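Local coordinates for protein Lic12234 (Leptospira interrogans, PDB 4TZH) that is of unknown function but forms a leucine-rich repeat solenoid and may act as a virulence factor of this human pathogen, at residues T54-E59 against L69-N74; S77-E82 against N101-I106; T123-E128 against V136-S141. One frame throughout, in Å; residues are numbered along the deposited sequence.

Interaction 1. Residues T54-E59 against L69-N74. With ZN (zinc ion), chain F; ZN (zinc ion), chain C.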
loop_
_atom_site.group_PDB
_atom_site.type_symbol
_atom_site.label_atom_id
_atom_site.label_comp_id
_atom_site.label_asym_id
_atom_site.label_seq_id
_atom_site.Cartn_x
_atom_site.Cartn_y
_atom_site.Cartn_z
ATOM N N THR A 54 10.830 -4.017 -8.559
ATOM C CA THR A 54 11.336 -2.731 -8.091
ATOM C C THR A 54 10.302 -1.613 -8.257
ATOM O O THR A 54 10.414 -0.556 -7.620
ATOM C CB THR A 54 12.657 -2.381 -8.760
ATOM O OG1 THR A 54 12.443 -2.246 -10.157
ATOM C CG2 THR A 54 13.740 -3.424 -8.500
ATOM N N THR A 55 9.282 -1.861 -9.075
ATOM C CA THR A 55 8.196 -0.912 -9.334
ATOM C C THR A 55 7.055 -1.666 -9.940
ATOM O O THR A 55 7.083 -2.908 -10.031
ATOM C CB THR A 55 8.661 0.254 -10.255
ATOM O OG1 THR A 55 7.649 1.290 -10.251
ATOM C CG2 THR A 55 8.998 -0.201 -11.700
ATOM N N LEU A 56 6.017 -0.927 -10.361
ATOM C CA LEU A 56 4.889 -1.487 -11.068
ATOM C C LEU A 56 4.796 -0.826 -12.424
ATOM O O LEU A 56 5.167 0.343 -12.553
ATOM C CB LEU A 56 3.568 -1.234 -10.318
ATOM C CG LEU A 56 3.446 -1.892 -8.957
ATOM C CD1 LEU A 56 2.159 -1.455 -8.321
ATOM C CD2 LEU A 56 3.453 -3.414 -9.093
ATOM N N PRO A 57 4.266 -1.521 -13.442
ATOM C CA PRO A 57 4.126 -0.871 -14.751
ATOM C C PRO A 57 3.048 0.214 -14.698
ATOM O O PRO A 57 2.126 0.143 -13.876
ATOM C CB PRO A 57 3.682 -2.027 -15.650
ATOM C CG PRO A 57 2.972 -3.002 -14.711
ATOM C CD PRO A 57 3.772 -2.922 -13.453
ATOM N N GLU A 58 3.125 1.180 -15.597
ATOM C CA GLU A 58 2.103 2.219 -15.667
ATOM C C GLU A 58 0.734 1.620 -15.982
ATOM O O GLU A 58 -0.282 2.222 -15.666
ATOM C CB GLU A 58 2.470 3.241 -16.753
ATOM C CG GLU A 58 3.670 4.087 -16.378
ATOM C CD GLU A 58 4.026 5.085 -17.475
ATOM O OE1 GLU A 58 4.541 4.657 -18.533
ATOM O OE2 GLU A 58 3.677 6.277 -17.324
ATOM N N GLU A 59 0.712 0.436 -16.600
ATOM C CA GLU A 59 -0.523 -0.310 -16.917
ATOM C C GLU A 59 -1.327 -0.684 -15.686
ATOM O O GLU A 59 -2.519 -0.998 -15.820
ATOM C CB GLU A 59 -0.202 -1.577 -17.714
ATOM C CG GLU A 59 0.174 -1.310 -19.162
ATOM C CD GLU A 59 1.580 -0.812 -19.460
ATOM O OE1 GLU A 59 2.396 -0.681 -18.521
ATOM O OE2 GLU A 59 1.863 -0.533 -20.648
ATOM N N LEU A 69 -4.181 -5.152 -2.991
ATOM C CA LEU A 69 -2.918 -5.245 -3.705
ATOM C C LEU A 69 -1.869 -5.617 -2.680
ATOM O O LEU A 69 -1.618 -4.860 -1.714
ATOM C CB LEU A 69 -2.598 -3.883 -4.344
ATOM C CG LEU A 69 -1.291 -3.777 -5.115
ATOM C CD1 LEU A 69 -1.194 -4.848 -6.207
ATOM C CD2 LEU A 69 -1.179 -2.385 -5.744
ATOM N N ASP A 70 -1.255 -6.776 -2.889
ATOM C CA ASP A 70 -0.210 -7.292 -2.006
ATOM C C ASP A 70 1.107 -7.299 -2.773
ATOM O O ASP A 70 1.277 -8.127 -3.663
ATOM C CB ASP A 70 -0.569 -8.697 -1.542
ATOM C CG ASP A 70 0.579 -9.400 -0.850
ATOM O OD1 ASP A 70 1.493 -8.715 -0.399
ATOM O OD2 ASP A 70 0.535 -10.641 -0.781
ATOM N N ILE A 71 1.982 -6.361 -2.445
ATOM C CA ILE A 71 3.316 -6.283 -3.066
ATOM C C ILE A 71 4.378 -6.434 -2.011
ATOM O O ILE A 71 5.485 -5.934 -2.154
ATOM C CB ILE A 71 3.599 -4.994 -3.842
ATOM C CG1 ILE A 71 2.305 -4.301 -4.244
ATOM C CG2 ILE A 71 4.539 -5.317 -5.007
ATOM C CD1 ILE A 71 2.506 -2.877 -4.911
ATOM N N SER A 72 4.039 -7.138 -0.953
ATOM C CA SER A 72 4.982 -7.339 0.136
ATOM C C SER A 72 6.187 -8.146 -0.275
ATOM O O SER A 72 6.106 -8.939 -1.199
ATOM C CB SER A 72 4.287 -8.017 1.307
ATOM O OG SER A 72 3.760 -9.288 0.963
ATOM N N ARG A 73 7.305 -7.949 0.428
ATOM C CA ARG A 73 8.513 -8.769 0.199
ATOM C C ARG A 73 9.021 -8.675 -1.233
ATOM O O ARG A 73 9.258 -9.694 -1.920
ATOM C CB ARG A 73 8.320 -10.223 0.664
ATOM C CG ARG A 73 8.146 -10.323 2.178
ATOM C CD ARG A 73 8.240 -11.756 2.703
ATOM N NE ARG A 73 9.490 -12.383 2.291
ATOM C CZ ARG A 73 9.738 -13.685 2.378
ATOM N NH1 ARG A 73 8.816 -14.514 2.859
ATOM N NH2 ARG A 73 10.905 -14.172 1.977
ATOM N N ASN A 74 9.214 -7.433 -1.700
ATOM C CA ASN A 74 9.811 -7.205 -3.015
ATOM C C ASN A 74 10.947 -6.221 -2.762
ATOM O O ASN A 74 11.479 -6.171 -1.643
ATOM C CB ASN A 74 8.779 -6.663 -4.008
ATOM C CG ASN A 74 7.966 -7.764 -4.583
ATOM O OD1 ASN A 74 8.372 -8.384 -5.556
ATOM N ND2 ASN A 74 6.780 -8.039 -4.041
HETATM ZN ZN ZN F . 2.850 7.282 -15.901
HETATM ZN ZN ZN C . -0.877 -11.958 -0.892
#
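L56 and I71 reach toward each other tip to tip in the core of the leucine-rich repeat solenoid, where the loop 54-59 faces the strand end 69-74. The apolar part is small and rests on one branch: L56 CD1 lies 3.7 Å from I71 CD1 and 4.3 Å from L69 CD2. CG of L56 sits opposite its own carbonyl carbon (chi1 -64°), and the chain is extended beyond it, which carries CD1 across to the strand. I71 is deposited in two conformers; the 3.7 Å approach is that of the conformer described, and is less certain for the other.

Hydrogen bonds stiffen the turn behind the strand. In an Asx turn, D70 OD1 takes the backbone N of S72 at 3.0 Å, from the anti side and 32° off the carboxylate plane. On its syn lone pair it takes S72 OG at 2.7 Å. N74 ND2 donates to I71 O at 3.1 Å from above the carbonyl plane, and N74 OD1 receives L53 N: the buried asparagine of the repeat consensus.

Metal bonds form a third group. D70 OD2 holds one zinc ion at 1.9 Å, joined by H47, while E58 OE2 holds another at 1.9 Å, joined by E82.

The two carboxylate oxygens of D70 thus divide the work. One ties down the turn and the other binds metal, so the turn probably helps to orient the zinc ligand.

Interaction 2. Residues S77-E82 against N101-I106. With ZN (zinc ion), chain F.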
loop_
_atom_site.group_PDB
_atom_site.type_symbol
_atom_site.label_atom_id
_atom_site.label_comp_id
_atom_site.label_asym_id
_atom_site.label_seq_id
_atom_site.Cartn_x
_atom_site.Cartn_y
_atom_site.Cartn_z
ATOM N N SER A 77 10.876 0.453 -4.832
ATOM C CA SER A 77 11.417 1.729 -4.393
ATOM C C SER A 77 10.616 2.910 -4.950
ATOM O O SER A 77 10.806 4.040 -4.502
ATOM C CB SER A 77 12.882 1.843 -4.797
ATOM O OG SER A 77 12.959 1.844 -6.219
ATOM N N ASN A 78 9.741 2.663 -5.936
ATOM C CA ASN A 78 8.990 3.756 -6.559
ATOM C C ASN A 78 7.770 3.226 -7.238
ATOM O O ASN A 78 7.685 2.015 -7.511
ATOM C CB ASN A 78 9.890 4.494 -7.590
ATOM C CG ASN A 78 10.237 3.656 -8.801
ATOM O OD1 ASN A 78 9.640 3.815 -9.871
ATOM N ND2 ASN A 78 11.213 2.750 -8.685
ATOM N N PHE A 79 6.841 4.149 -7.572
ATOM C CA PHE A 79 5.602 3.816 -8.246
ATOM C C PHE A 79 5.353 4.726 -9.401
ATOM O O PHE A 79 5.706 5.903 -9.334
ATOM C CB PHE A 79 4.411 4.004 -7.297
ATOM C CG PHE A 79 4.460 3.128 -6.086
ATOM C CD1 PHE A 79 4.068 1.803 -6.160
ATOM C CD2 PHE A 79 4.952 3.618 -4.878
ATOM C CE1 PHE A 79 4.107 0.984 -5.019
ATOM C CE2 PHE A 79 4.987 2.810 -3.747
ATOM C CZ PHE A 79 4.578 1.501 -3.834
ATOM N N PRO A 80 4.601 4.248 -10.406
ATOM C CA PRO A 80 4.187 5.156 -11.486
ATOM C C PRO A 80 3.064 6.057 -10.962
ATOM O O PRO A 80 2.322 5.657 -10.047
ATOM C CB PRO A 80 3.618 4.185 -12.530
ATOM C CG PRO A 80 3.104 2.999 -11.734
ATOM C CD PRO A 80 4.114 2.870 -10.619
ATOM N N LYS A 81 2.869 7.219 -11.567
ATOM C CA LYS A 81 1.778 8.092 -11.134
ATOM C C LYS A 81 0.408 7.420 -11.305
ATOM O O LYS A 81 -0.538 7.771 -10.602
ATOM C CB LYS A 81 1.798 9.403 -11.937
ATOM C CG LYS A 81 2.915 10.322 -11.484
ATOM C CD LYS A 81 2.714 11.716 -12.047
ATOM C CE LYS A 81 3.815 12.620 -11.603
ATOM N NZ LYS A 81 3.708 13.026 -10.171
ATOM N N GLU A 82 0.301 6.446 -12.249
ATOM C CA GLU A 82 -0.959 5.770 -12.535
ATOM C C GLU A 82 -1.542 5.014 -11.333
ATOM O O GLU A 82 -2.716 4.638 -11.381
ATOM C CB GLU A 82 -0.830 4.849 -13.757
ATOM C CG GLU A 82 -0.737 5.607 -15.084
ATOM C CD GLU A 82 0.609 6.185 -15.513
ATOM O OE1 GLU A 82 1.592 6.127 -14.737
ATOM O OE2 GLU A 82 0.675 6.640 -16.678
ATOM N N ASN A 101 10.925 6.809 0.331
ATOM C CA ASN A 101 9.930 7.880 0.225
ATOM C C ASN A 101 8.636 7.331 -0.367
ATOM O O ASN A 101 8.701 6.391 -1.162
ATOM C CB ASN A 101 10.436 9.001 -0.680
ATOM C CG ASN A 101 11.565 9.810 -0.094
ATOM O OD1 ASN A 101 11.356 10.769 0.652
ATOM N ND2 ASN A 101 12.786 9.436 -0.420
ATOM N N LEU A 102 7.492 7.927 -0.021
ATOM C CA LEU A 102 6.209 7.562 -0.634
ATOM C C LEU A 102 5.848 8.713 -1.553
ATOM O O LEU A 102 6.001 9.875 -1.151
ATOM C CB LEU A 102 5.071 7.448 0.391
ATOM C CG LEU A 102 4.976 6.270 1.286
ATOM C CD1 LEU A 102 3.728 6.416 2.151
ATOM C CD2 LEU A 102 4.861 4.954 0.476
ATOM N N PRO A 103 5.332 8.443 -2.768
ATOM C CA PRO A 103 4.955 9.553 -3.657
ATOM C C PRO A 103 3.653 10.209 -3.225
ATOM O O PRO A 103 2.866 9.585 -2.502
ATOM C CB PRO A 103 4.803 8.871 -5.019
ATOM C CG PRO A 103 4.391 7.476 -4.685
ATOM C CD PRO A 103 5.085 7.127 -3.390
ATOM N N GLU A 104 3.417 11.448 -3.671
ATOM C CA GLU A 104 2.196 12.197 -3.376
ATOM C C GLU A 104 0.940 11.407 -3.775
ATOM O O GLU A 104 -0.087 11.545 -3.118
ATOM C CB GLU A 104 2.215 13.584 -4.063
ATOM C CG GLU A 104 2.516 13.580 -5.562
ATOM C CD GLU A 104 3.452 14.666 -6.066
ATOM O OE1 GLU A 104 3.426 15.788 -5.511
ATOM O OE2 GLU A 104 4.219 14.389 -7.017
ATOM N N GLU A 105 1.043 10.547 -4.825
ATOM C CA GLU A 105 -0.078 9.774 -5.366
ATOM C C GLU A 105 -0.641 8.763 -4.393
ATOM O O GLU A 105 -1.784 8.327 -4.560
ATOM C CB GLU A 105 0.288 9.097 -6.703
ATOM C CG GLU A 105 0.398 10.096 -7.845
ATOM C CD GLU A 105 1.673 10.909 -7.888
ATOM O OE1 GLU A 105 2.682 10.465 -7.293
ATOM O OE2 GLU A 105 1.665 11.981 -8.536
ATOM N N ILE A 106 0.140 8.413 -3.358
ATOM C CA ILE A 106 -0.388 7.514 -2.331
ATOM C C ILE A 106 -1.665 8.127 -1.727
ATOM O O ILE A 106 -2.603 7.392 -1.401
ATOM C CB ILE A 106 0.677 7.191 -1.231
ATOM C CG1 ILE A 106 0.274 5.914 -0.464
ATOM C CG2 ILE A 106 0.961 8.368 -0.256
ATOM C CD1 ILE A 106 0.734 4.645 -1.175
HETATM ZN ZN ZN F . 2.850 7.282 -15.901
HETATM O O HOH W 1 12.015 5.077 -2.277
HETATM O O HOH W 2 9.087 6.423 -3.945
HETATM O O HOH W 3 5.067 11.139 -8.307
#
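Two neighbouring loops run side by side here, F79 CA standing 7.4 Å from P103 CA and K81 CA 6.3 Å from E105 CA as both segments enter their 3-10 turns. F79 and P103 cross at about a right angle: the proline ring comes to the edge of the phenyl ring, near its plane, with P103 CD 3.8 Å from F79 CD2. The side chains of L94 and L99 also touch the phenylalanine. Consecutive coils of a leucine-rich repeat solenoid stack in this way on the side away from the parallel sheet, here with the closest CA pairs one residue off the equivalent repeat positions. At the surface a salt-bridge network joins them. K81 NZ donates to E105 OE2 at 2.8 Å, meeting it on the syn side but 29° out of the carboxylate plane, and a water links the same ammonium to E105 OE1. The last bend of the lysine (chi4 -74°) turns NZ in toward the glutamates, and E104 OE2 is a looser second partner, 3.5 Å from K81 NZ. At the start of the two segments, another water donates to both S77 O and N101 O. E82 grips a zinc ion with both oxygens, OE1 at 2.1 Å and OE2 at 2.4 Å from the metal, and E58 binds the same ion.

Interaction 3. Residues T123-E128 against V136-S141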
loop_
_atom_site.group_PDB
_atom_site.type_symbol
_atom_site.label_atom_id
_atom_site.label_comp_id
_atom_site.label_asym_id
_atom_site.label_seq_id
_atom_site.Cartn_x
_atom_site.Cartn_y
_atom_site.Cartn_z
ATOM N N THR A 123 11.747 7.771 5.869
ATOM C CA THR A 123 12.236 8.775 6.799
ATOM C C THR A 123 11.112 9.684 7.230
ATOM O O THR A 123 11.192 10.290 8.290
ATOM C CB THR A 123 13.451 9.543 6.253
ATOM O OG1 THR A 123 13.029 10.260 5.091
ATOM C CG2 THR A 123 14.605 8.620 5.925
ATOM N N THR A 124 10.046 9.758 6.433
ATOM C CA THR A 124 8.848 10.536 6.728
ATOM C C THR A 124 7.718 10.079 5.827
ATOM O O THR A 124 7.846 9.083 5.104
ATOM C CB THR A 124 9.101 12.060 6.610
ATOM O OG1 THR A 124 7.988 12.739 7.202
ATOM C CG2 THR A 124 9.321 12.527 5.159
ATOM N N LEU A 125 6.594 10.782 5.898
ATOM C CA LEU A 125 5.450 10.547 5.047
ATOM C C LEU A 125 5.177 11.839 4.328
ATOM O O LEU A 125 5.410 12.912 4.914
ATOM C CB LEU A 125 4.224 10.149 5.875
ATOM C CG LEU A 125 4.356 8.840 6.659
ATOM C CD1 LEU A 125 3.262 8.734 7.715
ATOM C CD2 LEU A 125 4.361 7.649 5.741
ATOM N N PRO A 126 4.668 11.777 3.085
ATOM C CA PRO A 126 4.362 13.028 2.380
ATOM C C PRO A 126 3.144 13.692 3.001
ATOM O O PRO A 126 2.308 12.998 3.579
ATOM C CB PRO A 126 4.064 12.567 0.944
ATOM C CG PRO A 126 3.581 11.159 1.082
ATOM C CD PRO A 126 4.340 10.588 2.263
ATOM N N LYS A 127 3.014 15.004 2.855
ATOM C CA LYS A 127 1.864 15.724 3.410
ATOM C C LYS A 127 0.533 15.171 2.882
ATOM O O LYS A 127 -0.468 15.180 3.603
ATOM C CB LYS A 127 1.979 17.240 3.137
ATOM C CG LYS A 127 2.036 17.620 1.662
ATOM C CD LYS A 127 2.432 19.093 1.479
ATOM C CE LYS A 127 2.490 19.445 0.006
ATOM N NZ LYS A 127 3.236 20.712 -0.237
ATOM N N GLU A 128 0.544 14.638 1.647
ATOM C CA GLU A 128 -0.632 14.089 0.983
ATOM C C GLU A 128 -1.172 12.845 1.676
ATOM O O GLU A 128 -2.272 12.404 1.348
ATOM C CB GLU A 128 -0.377 13.835 -0.517
ATOM C CG GLU A 128 -0.120 15.110 -1.314
ATOM C CD GLU A 128 1.293 15.664 -1.267
ATOM O OE1 GLU A 128 2.182 15.004 -0.683
ATOM O OE2 GLU A 128 1.519 16.749 -1.853
ATOM N N VAL A 136 -7.951 3.407 8.317
ATOM C CA VAL A 136 -8.261 2.914 9.653
ATOM C C VAL A 136 -6.999 2.399 10.349
ATOM O O VAL A 136 -6.849 2.484 11.571
ATOM C CB VAL A 136 -9.353 1.821 9.545
ATOM C CG1 VAL A 136 -9.651 1.173 10.891
ATOM C CG2 VAL A 136 -10.641 2.397 8.939
ATOM N N SER A 137 -6.082 1.836 9.553
ATOM C CA SER A 137 -4.884 1.275 10.162
ATOM C C SER A 137 -3.669 1.643 9.319
ATOM O O SER A 137 -3.682 1.457 8.096
ATOM C CB SER A 137 -5.019 -0.248 10.235
ATOM O OG SER A 137 -3.851 -0.779 10.848
ATOM N N LEU A 138 -2.642 2.201 9.974
ATOM C CA LEU A 138 -1.414 2.599 9.296
ATOM C C LEU A 138 -0.257 1.992 10.068
ATOM O O LEU A 138 -0.057 2.371 11.233
ATOM C CB LEU A 138 -1.298 4.111 9.217
ATOM C CG LEU A 138 -0.030 4.701 8.615
ATOM C CD1 LEU A 138 0.236 4.160 7.195
ATOM C CD2 LEU A 138 -0.097 6.225 8.592
ATOM N N SER A 139 0.497 1.087 9.429
ATOM C CA SER A 139 1.594 0.418 10.091
ATOM C C SER A 139 2.904 0.845 9.494
ATOM O O SER A 139 3.090 0.689 8.280
ATOM C CB SER A 139 1.402 -1.075 9.981
ATOM O OG SER A 139 2.342 -1.659 10.859
ATOM N N LEU A 140 3.761 1.438 10.306
ATOM C CA LEU A 140 5.057 1.984 9.882
ATOM C C LEU A 140 6.166 1.378 10.736
ATOM O O LEU A 140 7.235 1.990 10.842
ATOM C CB LEU A 140 5.046 3.525 10.059
ATOM C CG LEU A 140 4.125 4.247 9.072
ATOM C CD1 LEU A 140 3.755 5.618 9.586
ATOM C CD2 LEU A 140 4.769 4.314 7.683
ATOM N N SER A 141 5.952 0.193 11.296
ATOM C CA SER A 141 6.988 -0.334 12.162
ATOM C C SER A 141 8.247 -0.660 11.400
ATOM O O SER A 141 8.197 -0.953 10.199
ATOM C CB SER A 141 6.514 -1.555 12.929
ATOM O OG SER A 141 6.046 -2.560 12.045
#
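The carbonyl oxygen of L140 is gripped by two side-chain amides, N143 ND2 and N166 ND2, from matching places in successive turns of the leucine-rich repeat solenoid; they hold the backbone just past the end of strand 137-139, where the leucine turns inward to meet L125, and one oxygen thus joins two coils. That strand belongs to the parallel sheet, and L138 of the strand and L140 just after it point into the core toward the loop 123-128.

Between the segments themselves the contact is purely apolar and buried. L125 and L140 come tip to tip, and they do so with both methyl branches: each fork faces the other, methyl to methyl. In both residues CG is placed beside the backbone N (chi1 -63° in L125 and -70° in L140), and a near-anti chi2 in each then carries CD1 outward, away from its own backbone and toward the partner. L138, two residues earlier on the same face, joins in, its CD2 lying 4.3 Å from L125 CD1.

Outside the pair, L138 touches L115 and L161 from the flanking strands, and P126 packs on L102 of the preceding coil. Within the leucine fork the two branches are nearly equally close: L125 CD1 stands 3.7 Å from L140 CD1, and L125 CD2 stands 3.9 Å from L140 CD2.

In the fold
Along the chain the three interactions follow in series, and along the solenoid they come in the same order. Interactions 1 and 3 each join a loop to the next strand of the parallel sheet, 68-70 and 137-139; interaction 2 instead spans two loops away from the sheet. Its centre lies about 11 Å from that of interaction 1 and about 13 Å from that of interaction 3, and it touches both: T55 OG1 probably bonds to N78 O at 2.8 Å, and L102 CD1 packs on L125 CD2. Interactions 1 and 3, with centres about 18 Å apart, do not touch. Together they sample packing within a coil and bonding between coils in one continuous repeat domain.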